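PDB 3BXP: putative lipase/esterase from Lactobacillus plantarum WCFS1, which probably hydrolyses carboxylic ester bonds as a serine esterase of the alpha/beta-hydrolase fold, its natural substrate not being established. Local coordinates for residues P84-L87 and Q88-G91; A124-N127 and G128-Q132; A170-Q173 and I174-A178. One frame throughout, in Å; residues are numbered along the deposited sequence.

Contact 1: P84-L87 and Q88-G91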
loop_
_atom_site.group_PDB
_atom_site.type_symbol
_atom_site.label_atom_id
_atom_site.label_comp_id
_atom_site.label_asym_id
_atom_site.label_seq_id
_atom_site.Cartn_x
_atom_site.Cartn_y
_atom_site.Cartn_z
ATOM N N PRO B 84 -5.234 -29.981 6.244
ATOM C CA PRO B 84 -4.959 -28.960 7.255
ATOM C C PRO B 84 -3.525 -28.972 7.739
ATOM O O PRO B 84 -3.122 -28.187 8.593
ATOM C CB PRO B 84 -5.895 -29.346 8.387
ATOM C CG PRO B 84 -5.925 -30.809 8.323
ATOM C CD PRO B 84 -5.891 -31.163 6.838
ATOM N N TRP B 85 -2.736 -29.838 7.147
ATOM C CA TRP B 85 -1.401 -30.148 7.694
ATOM C C TRP B 85 -0.481 -28.950 7.888
ATOM O O TRP B 85 0.176 -28.866 8.928
ATOM C CB TRP B 85 -0.679 -31.221 6.872
ATOM C CG TRP B 85 -1.655 -32.253 6.344
ATOM C CD1 TRP B 85 -1.996 -32.456 5.031
ATOM C CD2 TRP B 85 -2.472 -33.142 7.106
ATOM N NE1 TRP B 85 -2.976 -33.397 4.941
ATOM C CE2 TRP B 85 -3.259 -33.855 6.199
ATOM C CE3 TRP B 85 -2.592 -33.419 8.478
ATOM C CZ2 TRP B 85 -4.186 -34.812 6.604
ATOM C CZ3 TRP B 85 -3.496 -34.394 8.884
ATOM C CH2 TRP B 85 -4.261 -35.093 7.950
ATOM N N ALA B 86 -0.403 -28.048 6.912
ATOM C CA ALA B 86 0.518 -26.913 7.020
ATOM C C ALA B 86 0.232 -26.046 8.250
ATOM O O ALA B 86 1.165 -25.525 8.833
ATOM C CB ALA B 86 0.516 -26.047 5.733
ATOM N N LEU B 87 -1.034 -25.864 8.585
ATOM C CA LEU B 87 -1.468 -25.070 9.755
ATOM C C LEU B 87 -0.979 -25.708 11.080
ATOM O O LEU B 87 -0.429 -25.031 11.951
ATOM C CB LEU B 87 -2.996 -24.914 9.782
ATOM C CG LEU B 87 -3.648 -24.177 8.640
ATOM C CD1 LEU B 87 -5.161 -24.313 8.752
ATOM C CD2 LEU B 87 -3.226 -22.708 8.612
ATOM N N GLN B 88 -1.112 -27.031 11.162
ATOM C CA GLN B 88 -0.657 -27.834 12.324
ATOM C C GLN B 88 0.865 -27.759 12.454
ATOM O O GLN B 88 1.402 -27.551 13.542
ATOM C CB GLN B 88 -1.200 -29.271 12.219
ATOM C CG GLN B 88 -2.726 -29.290 12.304
ATOM C CD GLN B 88 -3.453 -30.546 11.814
ATOM O OE1 GLN B 88 -2.936 -31.376 11.082
ATOM N NE2 GLN B 88 -4.720 -30.629 12.177
ATOM N N GLN B 89 1.561 -27.836 11.316
ATOM C CA GLN B 89 3.036 -27.742 11.297
ATOM C C GLN B 89 3.545 -26.369 11.718
ATOM O O GLN B 89 4.538 -26.256 12.410
ATOM C CB GLN B 89 3.556 -28.065 9.904
ATOM C CG GLN B 89 3.300 -29.482 9.441
ATOM C CD GLN B 89 3.576 -29.716 7.950
ATOM O OE1 GLN B 89 3.519 -28.800 7.097
ATOM N NE2 GLN B 89 3.867 -30.984 7.623
ATOM N N LEU B 90 2.844 -25.333 11.298
ATOM C CA LEU B 90 3.215 -23.978 11.676
ATOM C C LEU B 90 2.955 -23.845 13.201
ATOM O O LEU B 90 3.777 -23.326 13.929
ATOM C CB LEU B 90 2.430 -22.968 10.874
ATOM C CG LEU B 90 2.632 -21.477 11.146
ATOM C CD1 LEU B 90 4.122 -21.086 11.365
ATOM C CD2 LEU B 90 1.996 -20.647 10.017
ATOM N N GLY B 91 1.819 -24.351 13.665
ATOM C CA GLY B 91 1.578 -24.411 15.101
ATOM C C GLY B 91 2.630 -25.202 15.889
ATOM O O GLY B 91 3.037 -24.794 17.002
#
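Gln88 turns its CG beside its own backbone N (chi1 -64°) and runs extended from there, which lays its amide alongside Trp85 and Pro84, all three pointing the same way. OE1 comes within 3.3 Å of Trp85 CE3, at the six-membered end of the indole, with amide and ring planes 61° apart. This buried oxygen has no hydrogen-bond partner in the model, whereas NE2, 4.0 Å from Pro84 CG, is held by the carbonyl of Tyr139. Pro84, which follows a cis peptide bond, sets its CD over one face of the indole. The first helical turn closes weakly, Gln88 N lying 3.5 Å from Pro84 O, and the next tightens, with Gln89 N 2.9 Å from Trp85 O. Gln89 passes its CG 3.2 Å from Trp85 O and runs on extended, OE1 accepting from Gln74 N and NE2 donating to His14 O, while Trp85 stacks on the His14 ring and its NE1 binds a buffer molecule, probably from crystallisation. Here helix 85-99 begins: Ala86, Leu87 and Leu90 pack on Val122, Thr125 and Tyr126 of helix 118-129, while Gln88 lies against loop residues Ala12, His140 and Tyr144.

Contact 2: A124-N127 and G128-Q132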
loop_
_atom_site.group_PDB
_atom_site.type_symbol
_atom_site.label_atom_id
_atom_site.label_comp_id
_atom_site.label_asym_id
_atom_site.label_seq_id
_atom_site.Cartn_x
_atom_site.Cartn_y
_atom_site.Cartn_z
ATOM N N ALA B 124 -1.299 -16.268 6.219
ATOM C CA ALA B 124 -2.527 -15.476 6.251
ATOM C C ALA B 124 -3.654 -16.327 6.792
ATOM O O ALA B 124 -4.466 -15.914 7.636
ATOM C CB ALA B 124 -2.836 -14.907 4.836
ATOM N N THR B 125 -3.677 -17.578 6.376
ATOM C CA THR B 125 -4.722 -18.487 6.869
ATOM C C THR B 125 -4.516 -18.737 8.384
ATOM O O THR B 125 -5.486 -18.758 9.164
ATOM C CB THR B 125 -4.685 -19.797 6.087
ATOM O OG1 THR B 125 -4.945 -19.511 4.691
ATOM C CG2 THR B 125 -5.747 -20.824 6.605
ATOM N N TYR B 126 -3.263 -18.956 8.784
ATOM C CA TYR B 126 -2.904 -19.144 10.191
ATOM C C TYR B 126 -3.361 -17.960 11.032
ATOM O O TYR B 126 -3.907 -18.097 12.177
ATOM C CB TYR B 126 -1.397 -19.403 10.364
ATOM C CG TYR B 126 -1.099 -19.974 11.751
ATOM C CD1 TYR B 126 -1.254 -21.334 11.996
ATOM C CD2 TYR B 126 -0.664 -19.165 12.778
ATOM C CE1 TYR B 126 -0.989 -21.862 13.241
ATOM C CE2 TYR B 126 -0.432 -19.685 14.037
ATOM C CZ TYR B 126 -0.573 -21.027 14.255
ATOM O OH TYR B 126 -0.318 -21.512 15.552
ATOM N N ASN B 127 -3.148 -16.783 10.474
ATOM C CA ASN B 127 -3.441 -15.554 11.197
ATOM C C ASN B 127 -4.934 -15.503 11.554
ATOM O O ASN B 127 -5.344 -14.980 12.615
ATOM C CB ASN B 127 -3.000 -14.311 10.413
ATOM C CG ASN B 127 -2.889 -13.098 11.297
ATOM O OD1 ASN B 127 -2.686 -13.221 12.515
ATOM N ND2 ASN B 127 -3.060 -11.909 10.720
ATOM N N GLY B 128 -5.745 -16.074 10.681
ATOM C CA GLY B 128 -7.195 -16.158 10.885
ATOM C C GLY B 128 -7.667 -17.263 11.802
ATOM O O GLY B 128 -8.364 -17.049 12.768
ATOM N N VAL B 129 -7.270 -18.469 11.470
ATOM C CA VAL B 129 -7.573 -19.665 12.247
ATOM C C VAL B 129 -7.030 -19.684 13.686
ATOM O O VAL B 129 -7.749 -20.051 14.612
ATOM C CB VAL B 129 -7.024 -20.911 11.505
ATOM C CG1 VAL B 129 -7.148 -22.178 12.353
ATOM C CG2 VAL B 129 -7.758 -21.076 10.200
ATOM N N ALA B 130 -5.762 -19.312 13.846
ATOM C CA ALA B 130 -5.042 -19.440 15.123
ATOM C C ALA B 130 -5.522 -18.410 16.152
ATOM O O ALA B 130 -5.130 -18.512 17.304
ATOM C CB ALA B 130 -3.473 -19.329 14.958
ATOM N N THR B 131 -6.345 -17.445 15.711
ATOM C CA THR B 131 -6.766 -16.312 16.535
ATOM C C THR B 131 -8.270 -16.379 16.799
ATOM O O THR B 131 -8.867 -15.472 17.412
ATOM C CB THR B 131 -6.388 -14.922 15.877
ATOM O OG1 THR B 131 -6.958 -14.863 14.578
ATOM C CG2 THR B 131 -4.875 -14.655 15.807
ATOM N N GLN B 132 -8.892 -17.470 16.357
ATOM C CA GLN B 132 -10.321 -17.773 16.666
ATOM C C GLN B 132 -10.475 -19.108 17.403
ATOM O O GLN B 132 -10.168 -20.167 16.858
ATOM C CB GLN B 132 -11.142 -17.858 15.388
ATOM C CG GLN B 132 -11.216 -16.592 14.657
ATOM C CD GLN B 132 -11.934 -16.708 13.345
ATOM O OE1 GLN B 132 -13.064 -17.168 13.298
ATOM N NE2 GLN B 132 -11.297 -16.253 12.269
#
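Ala130 brings its methyl over one face of the Tyr126 ring, displaced toward the rim, a CH-pi approach whose closeness is doubtful as modelled. The tyrosine reaches this place because its CG stands anti to the backbone N (chi1 -164°), carrying the ring along the helix toward its C-terminal end. What joins the pair firmly is the backbone, Ala130 N donating to Tyr126 O at 2.8 Å.

On the tightly packed side, Thr125 and Val129 lie side by side with Thr125 CG2 4.1 Å from Val129 CG2. A nearly straight bond of 2.9 Å runs from Val129 N to Thr125 O. The buried Gly128 sits in the same enclosed part, its N shared between two weak bonds, to Ala124 O and to Thr125 O. Leu180 touches Thr125, Leu135 and Leu141 touch Val129, and the Thr125 hydroxyl is occupied by His121 O. Asn127 is equally enclosed, its amide held by His148, Tyr213 and the carbonyl of Lys192.

The looser side is made by Ala130, Thr131 and Gln132, all partly exposed. Val129 to Gln132 form a type I turn, closed by a weak bond from Gln132 N to Val129 O. Thr131 swings its OG1 between its backbone N and carbonyl carbon (chi1 56°) and donates it to Asn127 O, a bond whose very short modelled length is doubtful. Gln132 NE2 adds a weak bond to Gly128 O, and Gln132 is itself the N-cap residue of helix 133-138. This is the far end of helix 118-129, which in an alpha/beta-hydrolase fold follows the nucleophile elbow, probably the Gly115-Ser117-Gly119 turn here.

Contact 3: A170-Q173 and I174-A178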
loop_
_atom_site.group_PDB
_atom_site.type_symbol
_atom_site.label_atom_id
_atom_site.label_comp_id
_atom_site.label_asym_id
_atom_site.label_seq_id
_atom_site.Cartn_x
_atom_site.Cartn_y
_atom_site.Cartn_z
ATOM N N ALA B 170 -6.490 -28.171 -9.379
ATOM C CA ALA B 170 -5.307 -27.739 -8.620
ATOM C C ALA B 170 -5.700 -27.164 -7.276
ATOM O O ALA B 170 -5.001 -27.372 -6.301
ATOM C CB ALA B 170 -4.507 -26.731 -9.394
ATOM N N ARG B 171 -6.782 -26.389 -7.239
ATOM C CA ARG B 171 -7.265 -25.768 -6.001
ATOM C C ARG B 171 -7.633 -26.865 -5.030
ATOM O O ARG B 171 -7.270 -26.829 -3.902
ATOM C CB ARG B 171 -8.472 -24.849 -6.273
ATOM C CG ARG B 171 -9.184 -24.303 -5.042
ATOM C CD ARG B 171 -10.459 -23.600 -5.453
ATOM N NE ARG B 171 -11.393 -24.659 -5.781
ATOM C CZ ARG B 171 -12.315 -24.621 -6.731
ATOM N NH1 ARG B 171 -12.446 -23.555 -7.507
ATOM N NH2 ARG B 171 -13.088 -25.685 -6.905
ATOM N N ASN B 172 -8.385 -27.854 -5.514
ATOM C CA ASN B 172 -8.824 -28.964 -4.674
ATOM C C ASN B 172 -7.702 -29.931 -4.219
ATOM O O ASN B 172 -7.831 -30.620 -3.206
ATOM C CB ASN B 172 -10.004 -29.683 -5.351
ATOM C CG ASN B 172 -11.360 -29.072 -4.967
ATOM O OD1 ASN B 172 -11.847 -29.260 -3.841
ATOM N ND2 ASN B 172 -11.970 -28.345 -5.900
ATOM N N GLN B 173 -6.600 -29.962 -4.959
ATOM C CA GLN B 173 -5.408 -30.675 -4.530
ATOM C C GLN B 173 -4.797 -30.016 -3.317
ATOM O O GLN B 173 -4.389 -30.687 -2.377
ATOM C CB GLN B 173 -4.403 -30.753 -5.640
ATOM C CG GLN B 173 -3.236 -31.689 -5.275
ATOM C CD GLN B 173 -3.542 -33.192 -5.372
ATOM O OE1 GLN B 173 -4.394 -33.636 -6.164
ATOM N NE2 GLN B 173 -2.778 -33.981 -4.626
ATOM N N ILE B 174 -4.792 -28.685 -3.307
ATOM C CA ILE B 174 -4.223 -27.945 -2.168
ATOM C C ILE B 174 -5.098 -28.231 -0.966
ATOM O O ILE B 174 -4.610 -28.541 0.098
ATOM C CB ILE B 174 -4.132 -26.414 -2.432
ATOM C CG1 ILE B 174 -3.157 -26.123 -3.614
ATOM C CG2 ILE B 174 -3.791 -25.661 -1.109
ATOM C CD1 ILE B 174 -3.432 -24.827 -4.415
ATOM N N THR B 175 -6.417 -28.201 -1.187
ATOM C CA THR B 175 -7.399 -28.624 -0.175
ATOM C C THR B 175 -8.833 -28.582 -0.718
ATOM O O THR B 175 -9.233 -27.653 -1.447
ATOM C CB THR B 175 -7.317 -27.757 1.127
ATOM O OG1 THR B 175 -8.285 -28.179 2.095
ATOM C CG2 THR B 175 -7.570 -26.275 0.856
ATOM N N THR B 176 -9.597 -29.569 -0.314
ATOM C CA THR B 176 -11.039 -29.604 -0.612
ATOM C C THR B 176 -11.783 -28.920 0.513
ATOM O O THR B 176 -13.011 -28.854 0.522
ATOM C CB THR B 176 -11.527 -31.034 -0.698
ATOM O OG1 THR B 176 -11.027 -31.757 0.429
ATOM C CG2 THR B 176 -11.050 -31.691 -1.980
ATOM N N ASP B 177 -11.046 -28.440 1.506
ATOM C CA ASP B 177 -11.695 -27.690 2.606
ATOM C C ASP B 177 -11.896 -26.242 2.148
ATOM O O ASP B 177 -10.980 -25.407 2.226
ATOM C CB ASP B 177 -10.885 -27.754 3.905
ATOM C CG ASP B 177 -11.603 -27.144 5.091
ATOM O OD1 ASP B 177 -12.650 -26.492 4.937
ATOM O OD2 ASP B 177 -11.103 -27.338 6.204
ATOM N N ALA B 178 -13.109 -25.957 1.677
ATOM C CA ALA B 178 -13.405 -24.670 1.054
ATOM C C ALA B 178 -13.323 -23.538 2.069
ATOM O O ALA B 178 -13.135 -22.381 1.709
ATOM C CB ALA B 178 -14.781 -24.689 0.379
HETATM O O HOH W 1 -14.728 -28.643 -2.079
#
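Helix 168-174 unwinds here, its last bonds running from Ile174 N to Ala170 O (3.3 Å) and, nearly straight and in the carbonyl plane, from Thr175 N to Arg171 O. Ile174 N adds a second, weak bond to that same Arg171 O, so this carbonyl is gripped by two donors. Thr175 then leaves helical angles for an extended conformation (phi -176°, psi 142°). The exit leads straight into an ST turn, in which Thr175 OG1 accepts the backbone N of Asp177 at 2.8 Å. Thr175 O turns back toward the helix and receives a CH...O contact from Asn172 CA.

Of the side chains, Ile174 works on the buried side. Its CG1 lies anti to the carbonyl carbon (chi1 -64°), which returns the branch along the helix so that CG1 and CD1 each lie 3.5 Å from Ala170 O; Phe46 and Leu160 also touch this side chain. Gln173 points away from the turn, its NE2 bound by Asp79. Trp181 donates its NE1 to Thr175 O and forms a cation-pi pair with Arg171.

The more exposed side is made by Asn172 and Thr176, whose side chains cross at about a right angle. Asn172 is modelled in two conformers; in the one described its OD1 lies beside the Thr176 methyl. A water's weak bond to Asn172 OD1 holds for that conformer only and is doubtful; the firm detail is that the same water donates to Thr176 O at 3.1 Å.

Overall arrangement
The three contacts follow in series along the chain, at the start of helix 85-99, the end of helix 118-129 and the exit of helix 168-174, all among the helices and loops that join strands of the mixed eight-stranded sheet. Contacts 1 and 2 touch, their centres 11 Å apart, with Leu87 O 3.5 Å from Tyr126 CE1. Contact 3 stands apart, about 15 Å from contact 1 and 18 Å from contact 2 between centres, and nearer the periphery. Tyr139 binds both Gln88 and Asp177, connecting 84-91 with 170-178. Thus 84-91 packs against the helix after the probable nucleophile elbow, consistent with an alpha/beta-hydrolase core, whereas 170-178 belongs to the peripheral connection between strands 150-154 and 194-199.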